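Local coordinates for protein transcription factor MBP1 (Magnaporthe oryzae, PDB 4UX5) that binds DNA through the winged helix-turn-helix domain at the start of its chain and probably acts as a transcription activator for RNA polymerase II, at residues Y28-R40 against D107-P119. Residues are numbered along the deposited sequence; the frame is centred on the assembly and turned at random.
Sequences YEYQFGLKEHVMR and DRLRPIFEFSPGP
R40 leaves its strand with CG opposite the backbone N (chi1 -168°), then bends at chi2 and chi3, which carries its guanidinium to the C-terminal end of helix 110-114; F115, with CG likewise anti to the backbone N, brings its ring to Y28. In this winged helix-turn-helix, KilA-N type DNA-binding domain, the contact lays the short helix on one face of the antiparallel hairpin formed by strands 25-32 and 36-41. The helix runs antiparallel to strand 28-32 at an axis separation of 8.4 Å.

Within the hairpin, Y28, Y30, F32, V38 and R40 all have their CB directed at segment 107-119. I112 fills the middle: its CB lies 3.8 Å from Y30 CB, while CD1 reaches the CB atoms of Y28 and R40. P111 covers one face of the Y30 ring, a CH-pi contact with CB 4.2 Å from the centroid. Farther along, L109 CD2 touches both F32 CZ and V38 CG2, and helix 49-55 packs on L109 from beyond the two segments. Near the hairpin turn the edge of the R108 guanidinium meets F32, with NE 3.5 Å from F32 CE2 and the planes 64° apart, and NH2 makes a long salt bridge to E36 OE2 (3.8 Å).

At the other end, the F115 edge meets the Y28 face (planes 61° apart). Beside this pair R40 grips I112 O side-on: NE (3.1 Å) and NH2 (2.8 Å) both donate, with the oxygen in the guanidinium plane, which limits rotation of the group. The guanidinium thus bridges I112 O in the helix and the carbonyl just past its end, R40 NH2 lying 2.8 Å from F115 O.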
loop_
_atom_site.group_PDB
_atom_site.type_symbol
_atom_site.label_atom_id
_atom_site.label_comp_id
_atom_site.label_asym_id
_atom_site.label_seq_id
_atom_site.Cartn_x
_atom_site.Cartn_y
_atom_site.Cartn_z
ATOM N N TYR A 28 -20.483 0.489 6.720
ATOM C CA TYR A 28 -21.131 0.379 8.017
ATOM C C TYR A 28 -20.033 0.367 9.066
ATOM O O TYR A 28 -19.021 -0.315 8.901
ATOM C CB TYR A 28 -21.989 -0.882 8.115
ATOM C CG TYR A 28 -23.066 -0.985 7.059
ATOM C CD1 TYR A 28 -24.090 -0.049 6.992
ATOM C CD2 TYR A 28 -23.066 -2.025 6.138
ATOM C CE1 TYR A 28 -25.077 -0.138 6.029
ATOM C CE2 TYR A 28 -24.052 -2.125 5.172
ATOM C CZ TYR A 28 -25.054 -1.180 5.124
ATOM O OH TYR A 28 -26.036 -1.276 4.165
ATOM N N GLU A 29 -20.216 1.132 10.136
ATOM C CA GLU A 29 -19.199 1.209 11.175
ATOM C C GLU A 29 -19.771 0.908 12.554
ATOM O O GLU A 29 -20.657 1.611 13.039
ATOM C CB GLU A 29 -18.536 2.587 11.173
ATOM C CG GLU A 29 -17.420 2.737 12.196
ATOM C CD GLU A 29 -16.655 4.039 12.040
ATOM O OE1 GLU A 29 -16.848 4.726 11.015
ATOM O OE2 GLU A 29 -15.861 4.375 12.945
ATOM N N TYR A 30 -19.259 -0.148 13.175
ATOM C CA TYR A 30 -19.637 -0.505 14.536
ATOM C C TYR A 30 -18.678 0.140 15.523
ATOM O O TYR A 30 -17.483 -0.153 15.514
ATOM C CB TYR A 30 -19.644 -2.024 14.719
ATOM C CG TYR A 30 -19.939 -2.477 16.134
ATOM C CD1 TYR A 30 -21.097 -2.071 16.786
ATOM C CD2 TYR A 30 -19.066 -3.319 16.812
ATOM C CE1 TYR A 30 -21.373 -2.485 18.077
ATOM C CE2 TYR A 30 -19.339 -3.740 18.105
ATOM C CZ TYR A 30 -20.490 -3.319 18.729
ATOM O OH TYR A 30 -20.764 -3.732 20.012
ATOM N N GLN A 31 -19.197 1.022 16.369
ATOM C CA GLN A 31 -18.362 1.704 17.349
ATOM C C GLN A 31 -18.603 1.165 18.754
ATOM O O GLN A 31 -19.723 0.807 19.111
ATOM C CB GLN A 31 -18.606 3.213 17.301
ATOM C CG GLN A 31 -18.205 3.839 15.973
ATOM C CD GLN A 31 -18.279 5.353 15.988
ATOM O OE1 GLN A 31 -18.837 5.950 16.908
ATOM N NE2 GLN A 31 -17.709 5.982 14.965
ATOM N N PHE A 32 -17.533 1.111 19.540
ATOM C CA PHE A 32 -17.557 0.534 20.877
ATOM C C PHE A 32 -16.248 0.889 21.564
ATOM O O PHE A 32 -15.197 0.861 20.933
ATOM C CB PHE A 32 -17.743 -0.984 20.817
ATOM C CG PHE A 32 -16.652 -1.703 20.069
ATOM C CD1 PHE A 32 -16.619 -1.694 18.682
ATOM C CD2 PHE A 32 -15.660 -2.388 20.753
ATOM C CE1 PHE A 32 -15.618 -2.352 17.992
ATOM C CE2 PHE A 32 -14.657 -3.050 20.067
ATOM C CZ PHE A 32 -14.636 -3.031 18.686
ATOM N N GLY A 33 -16.294 1.241 22.844
ATOM C CA GLY A 33 -15.064 1.623 23.516
ATOM C C GLY A 33 -14.919 2.959 24.237
ATOM O O GLY A 33 -14.412 2.961 25.360
ATOM N N LEU A 34 -15.324 4.091 23.651
ATOM C CA LEU A 34 -16.070 4.189 22.395
ATOM C C LEU A 34 -15.191 4.617 21.213
ATOM O O LEU A 34 -15.686 5.130 20.208
ATOM C CB LEU A 34 -17.237 5.170 22.581
ATOM C CG LEU A 34 -18.394 5.244 21.578
ATOM C CD1 LEU A 34 -18.848 3.858 21.172
ATOM C CD2 LEU A 34 -19.553 6.031 22.172
ATOM N N LYS A 35 -13.886 4.391 21.322
ATOM C CA LYS A 35 -12.965 4.803 20.267
ATOM C C LYS A 35 -12.635 3.675 19.290
ATOM O O LYS A 35 -12.155 3.929 18.186
ATOM C CB LYS A 35 -11.673 5.359 20.869
ATOM C CG LYS A 35 -11.525 6.867 20.718
ATOM C CD LYS A 35 -10.137 7.342 21.123
ATOM C CE LYS A 35 -9.975 8.835 20.871
ATOM N NZ LYS A 35 -8.609 9.318 21.214
ATOM N N GLU A 36 -12.884 2.433 19.692
ATOM C CA GLU A 36 -12.645 1.299 18.805
ATOM C C GLU A 36 -13.729 1.225 17.739
ATOM O O GLU A 36 -14.838 1.730 17.928
ATOM C CB GLU A 36 -12.590 -0.017 19.585
ATOM C CG GLU A 36 -11.686 0.001 20.803
ATOM C CD GLU A 36 -11.723 -1.309 21.566
ATOM O OE1 GLU A 36 -11.274 -2.335 21.014
ATOM O OE2 GLU A 36 -12.209 -1.313 22.716
ATOM N N HIS A 37 -13.407 0.587 16.618
ATOM C CA HIS A 37 -14.351 0.478 15.515
ATOM C C HIS A 37 -14.011 -0.676 14.578
ATOM O O HIS A 37 -12.858 -1.100 14.483
ATOM C CB HIS A 37 -14.403 1.792 14.726
ATOM C CG HIS A 37 -13.054 2.338 14.376
ATOM N ND1 HIS A 37 -12.309 3.096 15.252
ATOM C CD2 HIS A 37 -12.317 2.237 13.245
ATOM C CE1 HIS A 37 -11.169 3.437 14.677
ATOM N NE2 HIS A 37 -11.150 2.929 13.458
ATOM N N VAL A 38 -15.032 -1.187 13.901
ATOM C CA VAL A 38 -14.849 -2.170 12.842
ATOM C C VAL A 38 -15.712 -1.763 11.656
ATOM O O VAL A 38 -16.916 -1.559 11.801
ATOM C CB VAL A 38 -15.225 -3.597 13.294
ATOM C CG1 VAL A 38 -15.122 -4.567 12.127
ATOM C CG2 VAL A 38 -14.337 -4.051 14.446
ATOM N N MET A 39 -15.098 -1.635 10.484
ATOM C CA MET A 39 -15.815 -1.164 9.306
ATOM C C MET A 39 -16.210 -2.301 8.375
ATOM O O MET A 39 -15.426 -3.216 8.127
ATOM C CB MET A 39 -14.970 -0.145 8.536
ATOM C CG MET A 39 -14.626 1.104 9.321
ATOM S SD MET A 39 -13.821 2.349 8.297
ATOM C CE MET A 39 -13.360 3.557 9.539
ATOM N N ARG A 40 -17.437 -2.229 7.868
ATOM C CA ARG A 40 -17.912 -3.154 6.848
ATOM C C ARG A 40 -18.339 -2.355 5.621
ATOM O O ARG A 40 -19.134 -1.423 5.731
ATOM C CB ARG A 40 -19.077 -4.001 7.371
ATOM C CG ARG A 40 -19.425 -5.180 6.477
ATOM C CD ARG A 40 -20.927 -5.330 6.279
ATOM N NE ARG A 40 -21.601 -5.900 7.442
ATOM C CZ ARG A 40 -22.860 -6.329 7.438
ATOM N NH1 ARG A 40 -23.583 -6.256 6.329
ATOM N NH2 ARG A 40 -23.396 -6.835 8.540
ATOM N N ASP A 107 -18.109 -12.656 19.337
ATOM C CA ASP A 107 -19.195 -12.250 20.222
ATOM C C ASP A 107 -19.210 -10.744 20.475
ATOM O O ASP A 107 -20.272 -10.121 20.481
ATOM C CB ASP A 107 -19.107 -13.000 21.555
ATOM C CG ASP A 107 -19.457 -14.468 21.420
ATOM O OD1 ASP A 107 -20.219 -14.815 20.491
ATOM O OD2 ASP A 107 -18.976 -15.277 22.242
ATOM N N ARG A 108 -18.037 -10.159 20.684
ATOM C CA ARG A 108 -17.949 -8.723 20.937
ATOM C C ARG A 108 -18.259 -7.915 19.679
ATOM O O ARG A 108 -18.704 -6.770 19.755
ATOM C CB ARG A 108 -16.562 -8.351 21.465
ATOM C CG ARG A 108 -16.438 -6.898 21.900
ATOM C CD ARG A 108 -15.031 -6.575 22.367
ATOM N NE ARG A 108 -14.901 -5.187 22.801
ATOM C CZ ARG A 108 -15.045 -4.783 24.059
ATOM N NH1 ARG A 108 -15.326 -5.661 25.012
ATOM N NH2 ARG A 108 -14.906 -3.500 24.365
ATOM N N LEU A 109 -18.030 -8.526 18.521
ATOM C CA LEU A 109 -18.211 -7.847 17.244
ATOM C C LEU A 109 -19.474 -8.306 16.528
ATOM O O LEU A 109 -19.650 -8.031 15.344
ATOM C CB LEU A 109 -17.002 -8.085 16.337
ATOM C CG LEU A 109 -15.625 -7.715 16.883
ATOM C CD1 LEU A 109 -14.563 -8.015 15.840
ATOM C CD2 LEU A 109 -15.583 -6.253 17.296
ATOM N N ARG A 110 -20.345 -9.007 17.246
ATOM C CA ARG A 110 -21.551 -9.585 16.647
ATOM C C ARG A 110 -22.420 -8.611 15.824
ATOM O O ARG A 110 -22.878 -8.978 14.738
ATOM C CB ARG A 110 -22.412 -10.237 17.737
ATOM C CG ARG A 110 -23.683 -10.877 17.208
ATOM C CD ARG A 110 -24.400 -11.671 18.290
ATOM N NE ARG A 110 -23.602 -12.801 18.755
ATOM C CZ ARG A 110 -23.649 -14.018 18.224
ATOM N NH1 ARG A 110 -24.460 -14.268 17.205
ATOM N NH2 ARG A 110 -22.886 -14.986 18.713
ATOM N N PRO A 111 -22.653 -7.375 16.319
ATOM C CA PRO A 111 -23.530 -6.488 15.538
ATOM C C PRO A 111 -23.044 -6.149 14.124
ATOM O O PRO A 111 -23.882 -5.942 13.247
ATOM C CB PRO A 111 -23.585 -5.215 16.391
ATOM C CG PRO A 111 -23.341 -5.690 17.777
ATOM C CD PRO A 111 -22.334 -6.788 17.636
ATOM N N ILE A 112 -21.735 -6.093 13.897
ATOM C CA ILE A 112 -21.229 -5.720 12.575
ATOM C C ILE A 112 -21.347 -6.886 11.593
ATOM O O ILE A 112 -21.339 -6.689 10.377
ATOM C CB ILE A 112 -19.760 -5.232 12.635
ATOM C CG1 ILE A 112 -19.392 -4.478 11.353
ATOM C CG2 ILE A 112 -18.801 -6.393 12.848
ATOM C CD1 ILE A 112 -20.330 -3.340 11.017
ATOM N N PHE A 113 -21.475 -8.098 12.124
ATOM C CA PHE A 113 -21.624 -9.280 11.280
ATOM C C PHE A 113 -23.091 -9.595 11.011
ATOM O O PHE A 113 -23.437 -10.150 9.968
ATOM C CB PHE A 113 -20.944 -10.495 11.919
ATOM C CG PHE A 113 -19.447 -10.416 11.928
ATOM C CD1 PHE A 113 -18.722 -10.669 10.777
ATOM C CD2 PHE A 113 -18.762 -10.094 13.088
ATOM C CE1 PHE A 113 -17.346 -10.595 10.778
ATOM C CE2 PHE A 113 -17.384 -10.019 13.097
ATOM C CZ PHE A 113 -16.676 -10.271 11.940
ATOM N N GLU A 114 -23.953 -9.236 11.954
ATOM C CA GLU A 114 -25.360 -9.604 11.866
ATOM C C GLU A 114 -26.233 -8.486 11.308
ATOM O O GLU A 114 -27.403 -8.709 11.004
ATOM C CB GLU A 114 -25.881 -10.033 13.239
ATOM C CG GLU A 114 -25.266 -11.326 13.758
ATOM C CD GLU A 114 -26.047 -11.927 14.914
ATOM O OE1 GLU A 114 -27.081 -11.346 15.304
ATOM O OE2 GLU A 114 -25.628 -12.984 15.433
ATOM N N PHE A 115 -25.666 -7.291 11.166
ATOM C CA PHE A 115 -26.430 -6.153 10.665
ATOM C C PHE A 115 -26.940 -6.392 9.251
ATOM O O PHE A 115 -26.230 -6.930 8.402
ATOM C CB PHE A 115 -25.601 -4.869 10.694
ATOM C CG PHE A 115 -26.284 -3.699 10.037
ATOM C CD1 PHE A 115 -27.286 -3.003 10.695
ATOM C CD2 PHE A 115 -25.934 -3.306 8.756
ATOM C CE1 PHE A 115 -27.920 -1.932 10.087
ATOM C CE2 PHE A 115 -26.565 -2.240 8.147
ATOM C CZ PHE A 115 -27.556 -1.551 8.813
ATOM N N SER A 116 -28.180 -5.979 9.011
ATOM C CA SER A 116 -28.795 -6.113 7.700
ATOM C C SER A 116 -29.760 -4.963 7.456
ATOM O O SER A 116 -30.673 -4.734 8.251
ATOM C CB SER A 116 -29.523 -7.453 7.573
ATOM O OG SER A 116 -30.202 -7.548 6.334
ATOM N N PRO A 117 -29.555 -4.229 6.355
ATOM C CA PRO A 117 -30.439 -3.115 6.005
ATOM C C PRO A 117 -31.821 -3.609 5.589
ATOM O O PRO A 117 -32.811 -2.886 5.710
ATOM C CB PRO A 117 -29.714 -2.449 4.830
ATOM C CG PRO A 117 -28.907 -3.540 4.221
ATOM C CD PRO A 117 -28.487 -4.428 5.359
ATOM N N GLY A 118 -31.875 -4.850 5.119
ATOM C CA GLY A 118 -33.086 -5.423 4.567
ATOM C C GLY A 118 -32.758 -6.044 3.226
ATOM O O GLY A 118 -31.861 -6.884 3.134
ATOM N N PRO A 119 -33.480 -5.638 2.172
ATOM C CA PRO A 119 -33.154 -6.085 0.815
ATOM C C PRO A 119 -32.065 -5.233 0.157
ATOM O O PRO A 119 -32.246 -4.017 0.105
ATOM C CB PRO A 119 -34.483 -5.922 0.056
ATOM C CG PRO A 119 -35.522 -5.578 1.102
ATOM C CD PRO A 119 -34.772 -4.936 2.219
#